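Side-chain contacts in dihydroneopterin aldolase (Burkholderia thailandensis, PDB 3V9O), which belongs to the dihydroneopterin aldolase family and forms an assembly of four chains in which guanine is bound: residues I51-F56 with A103-H108; D21-Y26 with L61-E66. All coordinates share one frame; numbering follows the deposited sequence.

Interaction 1: I51-F56 with A103-H108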
loop_
_atom_site.group_PDB
_atom_site.type_symbol
_atom_site.label_atom_id
_atom_site.label_comp_id
_atom_site.label_asym_id
_atom_site.label_seq_id
_atom_site.Cartn_x
_atom_site.Cartn_y
_atom_site.Cartn_z
ATOM N N ILE A 51 -6.146 -9.228 -12.491
ATOM C CA ILE A 51 -5.132 -8.356 -13.132
ATOM C C ILE A 51 -5.287 -6.942 -12.604
ATOM O O ILE A 51 -6.406 -6.435 -12.485
ATOM C CB ILE A 51 -5.325 -8.394 -14.643
ATOM C CG1 ILE A 51 -5.087 -9.834 -15.087
ATOM C CG2 ILE A 51 -4.287 -7.444 -15.330
ATOM C CD1 ILE A 51 -5.532 -10.168 -16.431
ATOM N N ASN A 52 -4.190 -6.286 -12.253
ATOM C CA ASN A 52 -4.211 -4.886 -11.843
ATOM C C ASN A 52 -3.255 -4.135 -12.715
ATOM O O ASN A 52 -2.175 -4.624 -13.061
ATOM C CB ASN A 52 -3.774 -4.748 -10.355
ATOM C CG ASN A 52 -4.871 -5.171 -9.444
ATOM O OD1 ASN A 52 -5.703 -4.355 -9.098
ATOM N ND2 ASN A 52 -4.951 -6.469 -9.104
ATOM N N VAL A 53 -3.650 -2.911 -13.115
ATOM C CA VAL A 53 -2.826 -2.113 -14.061
ATOM C C VAL A 53 -2.788 -0.670 -13.561
ATOM O O VAL A 53 -3.804 -0.098 -13.125
ATOM C CB VAL A 53 -3.462 -2.078 -15.459
ATOM C CG1 VAL A 53 -2.602 -1.250 -16.467
ATOM C CG2 VAL A 53 -3.650 -3.539 -16.000
ATOM N N ASP A 54 -1.586 -0.087 -13.645
ATOM C CA ASP A 54 -1.373 1.359 -13.378
ATOM C C ASP A 54 -0.689 1.896 -14.635
ATOM O O ASP A 54 0.320 1.375 -15.118
ATOM C CB ASP A 54 -0.481 1.640 -12.186
ATOM C CG ASP A 54 -1.056 1.214 -10.880
ATOM O OD1 ASP A 54 -2.149 1.617 -10.508
ATOM O OD2 ASP A 54 -0.342 0.500 -10.158
ATOM N N LEU A 55 -1.276 2.931 -15.248
ATOM C CA LEU A 55 -0.682 3.570 -16.399
ATOM C C LEU A 55 -0.280 4.987 -16.000
ATOM O O LEU A 55 -1.122 5.746 -15.472
ATOM C CB LEU A 55 -1.763 3.537 -17.508
ATOM C CG LEU A 55 -1.400 3.619 -18.942
ATOM C CD1 LEU A 55 -0.506 2.399 -19.259
ATOM C CD2 LEU A 55 -2.712 3.506 -19.730
ATOM N N PHE A 56 0.965 5.390 -16.225
ATOM C CA PHE A 56 1.459 6.759 -15.898
ATOM C C PHE A 56 1.520 7.554 -17.164
ATOM O O PHE A 56 2.265 7.162 -18.087
ATOM C CB PHE A 56 2.779 6.712 -15.134
ATOM C CG PHE A 56 2.615 5.944 -13.825
ATOM C CD1 PHE A 56 2.729 4.545 -13.765
ATOM C CD2 PHE A 56 2.318 6.689 -12.688
ATOM C CE1 PHE A 56 2.498 3.864 -12.532
ATOM C CE2 PHE A 56 2.136 6.029 -11.481
ATOM C CZ PHE A 56 2.242 4.647 -11.415
ATOM N N ALA A 103 3.880 -4.789 -22.302
ATOM C CA ALA A 103 4.432 -4.350 -23.593
ATOM C C ALA A 103 3.358 -3.662 -24.439
ATOM O O ALA A 103 3.641 -2.615 -25.089
ATOM C CB ALA A 103 5.042 -5.519 -24.344
ATOM N N SER A 104 2.154 -4.224 -24.460
ATOM C CA SER A 104 1.062 -3.602 -25.191
ATOM C C SER A 104 0.792 -2.189 -24.710
ATOM O O SER A 104 0.627 -1.272 -25.526
ATOM C CB SER A 104 -0.183 -4.503 -25.029
ATOM O OG SER A 104 -1.302 -3.901 -25.645
ATOM N N LEU A 105 0.722 -1.999 -23.394
ATOM C CA LEU A 105 0.348 -0.690 -22.861
ATOM C C LEU A 105 1.484 0.350 -22.983
ATOM O O LEU A 105 1.192 1.551 -23.092
ATOM C CB LEU A 105 -0.062 -0.852 -21.374
ATOM C CG LEU A 105 -1.482 -1.443 -21.297
ATOM C CD1 LEU A 105 -1.699 -1.844 -19.846
ATOM C CD2 LEU A 105 -2.583 -0.500 -21.768
ATOM N N LEU A 106 2.742 -0.094 -22.983
ATOM C CA LEU A 106 3.864 0.812 -23.222
ATOM C C LEU A 106 3.876 1.292 -24.644
ATOM O O LEU A 106 4.531 2.298 -24.926
ATOM C CB LEU A 106 5.181 0.112 -22.961
ATOM C CG LEU A 106 5.464 -0.000 -21.483
ATOM C CD1 LEU A 106 6.575 -1.086 -21.315
ATOM C CD2 LEU A 106 5.854 1.339 -20.834
ATOM N N ALA A 107 3.186 0.630 -25.581
ATOM C CA ALA A 107 3.332 0.959 -27.005
ATOM C C ALA A 107 2.433 2.119 -27.424
ATOM O O ALA A 107 1.707 2.052 -28.415
ATOM C CB ALA A 107 3.062 -0.305 -27.874
ATOM N N HIS A 108 2.456 3.214 -26.650
ATOM C CA HIS A 108 1.579 4.372 -26.851
ATOM C C HIS A 108 2.420 5.593 -26.523
ATOM O O HIS A 108 3.131 5.624 -25.499
ATOM C CB HIS A 108 0.344 4.326 -25.971
ATOM C CG HIS A 108 -0.539 3.166 -26.250
ATOM N ND1 HIS A 108 -1.419 3.121 -27.321
ATOM C CD2 HIS A 108 -0.571 1.945 -25.668
ATOM C CE1 HIS A 108 -1.981 1.917 -27.356
ATOM N NE2 HIS A 108 -1.484 1.188 -26.360
#

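Interaction 2: D21-Y26 with L61-E66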
loop_
_atom_site.group_PDB
_atom_site.type_symbol
_atom_site.label_atom_id
_atom_site.label_comp_id
_atom_site.label_asym_id
_atom_site.label_seq_id
_atom_site.Cartn_x
_atom_site.Cartn_y
_atom_site.Cartn_z
ATOM N N ASP A 21 5.608 14.291 -13.046
ATOM C CA ASP A 21 4.849 15.135 -13.935
ATOM C C ASP A 21 3.719 14.320 -14.581
ATOM O O ASP A 21 3.176 14.751 -15.597
ATOM C CB ASP A 21 5.758 15.765 -15.009
ATOM C CG ASP A 21 6.528 14.719 -15.822
ATOM O OD1 ASP A 21 6.567 13.524 -15.442
ATOM O OD2 ASP A 21 7.160 15.132 -16.838
ATOM N N CYS A 22 3.376 13.181 -13.984
ATOM C CA CYS A 22 2.378 12.261 -14.520
ATOM C C CYS A 22 1.131 12.175 -13.606
ATOM O O CYS A 22 1.195 12.466 -12.408
ATOM C CB CYS A 22 2.918 10.829 -14.626
ATOM S SG CYS A 22 4.085 10.701 -16.008
ATOM N N ARG A 23 0.021 11.836 -14.201
ATOM C CA ARG A 23 -1.103 11.258 -13.436
ATOM C C ARG A 23 -1.091 9.755 -13.585
ATOM O O ARG A 23 -0.432 9.194 -14.486
ATOM C CB ARG A 23 -2.451 11.835 -13.898
ATOM C CG ARG A 23 -2.883 11.383 -15.275
ATOM C CD ARG A 23 -4.322 11.909 -15.608
ATOM N NE ARG A 23 -4.388 13.370 -15.883
ATOM C CZ ARG A 23 -4.939 14.288 -15.083
ATOM N NH1 ARG A 23 -5.427 14.015 -13.915
ATOM N NH2 ARG A 23 -5.044 15.541 -15.512
ATOM N N ARG A 24 -1.773 9.091 -12.678
ATOM C CA ARG A 24 -1.889 7.620 -12.693
ATOM C C ARG A 24 -3.300 7.234 -13.041
ATOM O O ARG A 24 -4.254 7.671 -12.390
ATOM C CB ARG A 24 -1.546 7.064 -11.321
ATOM C CG ARG A 24 -1.757 5.536 -11.189
ATOM C CD ARG A 24 -1.131 5.010 -9.874
ATOM N NE ARG A 24 -1.916 5.394 -8.698
ATOM C CZ ARG A 24 -2.819 4.600 -8.093
ATOM N NH1 ARG A 24 -3.056 3.377 -8.549
ATOM N NH2 ARG A 24 -3.483 5.036 -7.010
ATOM N N LEU A 25 -3.491 6.442 -14.082
ATOM C CA LEU A 25 -4.771 5.814 -14.392
ATOM C C LEU A 25 -4.663 4.394 -13.868
ATOM O O LEU A 25 -3.593 3.803 -13.949
ATOM C CB LEU A 25 -4.951 5.762 -15.911
ATOM C CG LEU A 25 -4.707 7.079 -16.699
ATOM C CD1 LEU A 25 -4.922 6.799 -18.178
ATOM C CD2 LEU A 25 -5.621 8.189 -16.253
ATOM N N TYR A 26 -5.734 3.860 -13.287
ATOM C CA TYR A 26 -5.602 2.534 -12.675
ATOM C C TYR A 26 -6.872 1.718 -12.905
ATOM O O TYR A 26 -7.996 2.193 -12.881
ATOM C CB TYR A 26 -5.209 2.633 -11.192
ATOM C CG TYR A 26 -6.173 3.348 -10.281
ATOM C CD1 TYR A 26 -7.209 2.644 -9.634
ATOM C CD2 TYR A 26 -6.018 4.712 -10.005
ATOM C CE1 TYR A 26 -8.041 3.276 -8.736
ATOM C CE2 TYR A 26 -6.846 5.355 -9.114
ATOM C CZ TYR A 26 -7.873 4.669 -8.474
ATOM O OH TYR A 26 -8.649 5.313 -7.537
ATOM N N LEU A 61 0.052 16.101 -21.244
ATOM C CA LEU A 61 -0.674 15.482 -22.345
ATOM C C LEU A 61 -2.106 15.127 -21.973
ATOM O O LEU A 61 -2.839 14.629 -22.831
ATOM C CB LEU A 61 0.045 14.204 -22.831
ATOM C CG LEU A 61 1.462 14.481 -23.341
ATOM C CD1 LEU A 61 2.137 13.142 -23.740
ATOM C CD2 LEU A 61 1.483 15.433 -24.532
ATOM N N THR A 62 -2.515 15.314 -20.712
ATOM C CA THR A 62 -3.797 14.725 -20.248
ATOM C C THR A 62 -4.513 15.627 -19.285
ATOM O O THR A 62 -5.211 15.158 -18.385
ATOM C CB THR A 62 -3.621 13.347 -19.572
ATOM O OG1 THR A 62 -2.817 13.488 -18.391
ATOM C CG2 THR A 62 -2.985 12.350 -20.540
ATOM N N THR A 63 -4.367 16.941 -19.443
ATOM C CA THR A 63 -5.023 17.898 -18.551
ATOM C C THR A 63 -6.125 18.535 -19.329
ATOM O O THR A 63 -5.857 19.368 -20.189
ATOM C CB THR A 63 -4.013 18.945 -17.944
ATOM O OG1 THR A 63 -3.076 18.228 -17.099
ATOM C CG2 THR A 63 -4.784 19.966 -17.063
ATOM N N PRO A 64 -7.380 18.116 -19.091
ATOM C CA PRO A 64 -8.488 18.678 -19.847
ATOM C C PRO A 64 -8.824 20.060 -19.370
ATOM O O PRO A 64 -8.932 20.336 -18.151
ATOM C CB PRO A 64 -9.652 17.716 -19.559
ATOM C CG PRO A 64 -9.330 17.219 -18.134
ATOM C CD PRO A 64 -7.811 17.096 -18.114
ATOM N N VAL A 65 -8.970 20.942 -20.340
ATOM C CA VAL A 65 -9.435 22.274 -20.043
ATOM C C VAL A 65 -10.811 22.511 -20.630
ATOM O O VAL A 65 -11.401 23.541 -20.356
ATOM C CB VAL A 65 -8.428 23.394 -20.462
ATOM C CG1 VAL A 65 -7.067 23.122 -19.845
ATOM C CG2 VAL A 65 -8.305 23.477 -21.963
ATOM N N GLU A 66 -11.314 21.562 -21.434
ATOM C CA GLU A 66 -12.682 21.643 -21.980
ATOM C C GLU A 66 -13.526 20.446 -21.594
ATOM O O GLU A 66 -14.615 20.258 -22.137
ATOM C CB GLU A 66 -12.708 21.634 -23.522
ATOM C CG GLU A 66 -12.098 22.771 -24.218
ATOM C CD GLU A 66 -12.309 22.674 -25.722
ATOM O OE1 GLU A 66 -13.404 23.030 -26.184
ATOM O OE2 GLU A 66 -11.377 22.246 -26.426
#

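Interaction 1: I51-F56 with A103-H108
The backbones come nearest at L55 and L105, whose CA atoms lie 7.8 Å apart where the last turn of helix 94-106 passes over strand 47-58. No hydrogen bond joins 51-56 to 103-108; both close approaches are between carbons. L105 supplies the whole helix side of the contact. Its CD1 meets CG1 of V53 tip to tip at 3.5 Å, and its CB receives CD1 of L55 at 3.9 Å, the two leucine side chains passing at a slant. V53 places CG1 opposite its own backbone N (chi1 -180°), and from there this methyl reaches the helix. The CB of L55 starts out to one side of the helix, but its chain brings CD1 back to the base of the L105 side chain. Around this cluster, helix 76-87 adds M78 against V53 and S81 against L105, while V111 and V114 touch L55. On the other side of the strand, D54 turns away and forms a salt bridge with R115. Since V53, L55 and L105 are buried, burial of hydrocarbon rather than polar bonding joins helix to sheet, as expected where the helices of an alpha+beta fold cover one face of an antiparallel sheet.

Interaction 2: D21-Y26 with L61-E66
R23 grips T62 side-on with two nitrogens, one for each of two oxygens. NE donates to OG1 of T62 at 3.0 Å with an N-H...O angle of 153°, and the hydroxyl oxygen lies almost in the guanidinium plane, 8° out of it. NH2 of R23 donates to the backbone O of T62 at 2.9 Å, but this bond is more bent, with the donor above the carbonyl plane. NE adds a weak bond to the same O. Two torsions shape the grip: chi1 of T62 (63°) sets OG1 between its backbone N and carbonyl carbon, and a bend at chi3 of R23 turns the guanidinium edge to the loop. Outside the two segments, NH1 of R23 forms a salt bridge with D99 of the second subunit, while OG1 of T62 also bonds to O of P58. Farther out, NH2 of R23 lies 3.7 Å from OG1 of T63, not as a hydrogen bond; that hydroxyl bonds to O of L59. The P64 ring, whose CD is 4.1 Å from NH2 of R23, packs on T96 of the second subunit. One arginine thus ties the loop after strand 47-58 to strand 22-34 and to a neighbouring chain, its side chain about 6 Å from a bound guanine. The D99 carboxylate probably offsets its charge, and the bonds from both NE and NH2 would restrain rotation of the guanidinium.

The centres of interactions 1 and 2 lie about 15 Å apart; each takes one segment from neighbouring antiparallel strands, 47-58 and 22-34, of one four-stranded sheet. Along the chain their segments alternate: 21-26, 51-56, 61-66, then 103-108. The strand parts touch directly, with N of L55 2.8 Å from O of L25, a probable hydrogen bond, and NH1 of R24 2.8 Å from OD1 of D54 in a salt bridge. Interaction 1, about 4 Å from the chain centre, belongs to the helix-covered core; interaction 2, about 17 Å out, lies where R24 to Y26 pair with a strand of the second subunit and continue the sheet. Strands 22-34 and 47-58 therefore connect the interior of the chain to its subunit interface.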